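Local coordinates for O-methyltransferase (Coxiella burnetii, PDB 3TR6), which probably transfers a methyl group from S-adenosylmethionine to an oxygen of its substrate, and is seen with S-adenosylhomocysteine and a nickel ion bound, at residues L56-L59 with V60-Q64. Residues are numbered along the deposited sequence; the frame is centred on the assembly and turned at random.
Sequences LALL and VKLMQ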
loop_
_atom_site.group_PDB
_atom_site.type_symbol
_atom_site.label_atom_id
_atom_site.label_comp_id
_atom_site.label_asym_id
_atom_site.label_seq_id
_atom_site.Cartn_x
_atom_site.Cartn_y
_atom_site.Cartn_z
ATOM N N LEU A 56 -0.418 -7.316 2.613
ATOM C CA LEU A 56 -1.001 -8.235 1.644
ATOM C C LEU A 56 -2.431 -8.589 2.030
ATOM O O LEU A 56 -3.326 -8.613 1.188
ATOM C CB LEU A 56 -0.168 -9.512 1.541
ATOM C CG LEU A 56 1.216 -9.429 0.903
ATOM C CD1 LEU A 56 1.870 -10.800 0.919
ATOM C CD2 LEU A 56 1.129 -8.890 -0.515
ATOM N N ALA A 57 -2.633 -8.872 3.313
ATOM C CA ALA A 57 -3.956 -9.202 3.824
ATOM C C ALA A 57 -4.923 -8.048 3.587
ATOM O O ALA A 57 -6.082 -8.262 3.226
ATOM C CB ALA A 57 -3.887 -9.548 5.306
ATOM N N LEU A 58 -4.445 -6.823 3.785
ATOM C CA LEU A 58 -5.275 -5.645 3.576
ATOM C C LEU A 58 -5.660 -5.498 2.106
ATOM O O LEU A 58 -6.772 -5.080 1.792
ATOM C CB LEU A 58 -4.570 -4.379 4.074
ATOM C CG LEU A 58 -5.424 -3.104 4.130
ATOM C CD1 LEU A 58 -6.510 -3.206 5.197
ATOM C CD2 LEU A 58 -4.561 -1.882 4.378
ATOM N N LEU A 59 -4.743 -5.853 1.211
ATOM C CA LEU A 59 -5.002 -5.774 -0.223
ATOM C C LEU A 59 -6.061 -6.775 -0.675
ATOM O O LEU A 59 -6.903 -6.461 -1.515
ATOM C CB LEU A 59 -3.711 -5.984 -1.012
ATOM C CG LEU A 59 -2.668 -4.878 -0.872
ATOM C CD1 LEU A 59 -1.411 -5.231 -1.648
ATOM C CD2 LEU A 59 -3.238 -3.556 -1.337
ATOM N N VAL A 60 -6.008 -7.981 -0.122
ATOM C CA VAL A 60 -7.023 -8.991 -0.398
ATOM C C VAL A 60 -8.409 -8.463 -0.027
ATOM O O VAL A 60 -9.378 -8.654 -0.762
ATOM C CB VAL A 60 -6.747 -10.304 0.373
ATOM C CG1 VAL A 60 -7.970 -11.216 0.339
ATOM C CG2 VAL A 60 -5.527 -11.014 -0.195
ATOM N N LYS A 61 -8.497 -7.790 1.114
ATOM C CA LYS A 61 -9.770 -7.252 1.575
ATOM C C LYS A 61 -10.259 -6.081 0.720
ATOM O O LYS A 61 -11.446 -5.992 0.403
ATOM C CB LYS A 61 -9.683 -6.852 3.050
ATOM C CG LYS A 61 -9.599 -8.039 4.002
ATOM C CD LYS A 61 -9.447 -7.587 5.445
ATOM C CE LYS A 61 -10.145 -8.542 6.407
ATOM N NZ LYS A 61 -9.189 -9.430 7.126
ATOM N N LEU A 62 -9.349 -5.189 0.341
ATOM C CA LEU A 62 -9.720 -4.025 -0.460
ATOM C C LEU A 62 -10.227 -4.426 -1.839
ATOM O O LEU A 62 -11.196 -3.862 -2.349
ATOM C CB LEU A 62 -8.544 -3.058 -0.591
ATOM C CG LEU A 62 -8.281 -2.142 0.603
ATOM C CD1 LEU A 62 -6.950 -1.433 0.440
ATOM C CD2 LEU A 62 -9.411 -1.141 0.773
HETATM N N MSE A 63 -9.569 -5.408 -2.443
HETATM C CA MSE A 63 -9.958 -5.870 -3.766
HETATM C C MSE A 63 -11.082 -6.880 -3.672
HETATM O O MSE A 63 -11.721 -7.196 -4.675
HETATM C CB MSE A 63 -8.773 -6.507 -4.481
HETATM C CG MSE A 63 -7.571 -5.610 -4.569
HETATM SE SE MSE A 63 -6.103 -6.503 -5.456
HETATM C CE MSE A 63 -6.804 -6.544 -7.277
ATOM N N GLN A 64 -11.324 -7.376 -2.465
ATOM C CA GLN A 64 -12.222 -8.502 -2.284
ATOM C C GLN A 64 -11.773 -9.608 -3.230
ATOM O O GLN A 64 -12.553 -10.112 -4.040
ATOM C CB GLN A 64 -13.663 -8.095 -2.578
ATOM C CG GLN A 64 -14.638 -8.518 -1.507
ATOM C CD GLN A 64 -14.382 -7.816 -0.197
ATOM O OE1 GLN A 64 -14.594 -6.610 -0.078
ATOM N NE2 GLN A 64 -13.914 -8.562 0.794
#
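Leu58 and Leu62 sit one helical turn apart, and their first torsions direct the branches: Leu58 sets CG trans to its own nitrogen (chi1 -170°), while Leu62 keeps CG beside the nitrogen (chi1 -79°), near Leu58 O. CG of Leu58 and CD1 of Leu62 then lie 4.3 Å apart, a loose apolar contact on the last two turns of helix 50-63, which packs against the central sheet of this Rossmann-like methyltransferase. Four successive i to i+4 backbone bonds hold the turn, among them Leu62 N to Leu58 O at 3.0 Å and Met63 N to Leu59 O, also 3.0 Å. Lys61 and Met63, a selenomethionine, lay their CG atoms near the carbonyl oxygens of Ala57 and Leu59, four residues back. The faces of the helix have different neighbours. Leu56 packs on strands 141-146 and 168-173, Val60 on the first and Leu59 on the second; Leu56 also lies about 4 Å, side chain to side chain, from Ser78 of the S-adenosylhomocysteine site. Leu58 instead packs on Ile210 of the second subunit, and Leu62 on Met63 of that subunit, placing this end of the helix in the dimer interface. Gln64, with positive phi, is the C-prime residue of the Schellman motif that ends the helix, in which Ala65 N reaches back to Val60 O and Gln64 N makes a weak 3.2 Å hydrogen bond to Lys61 O.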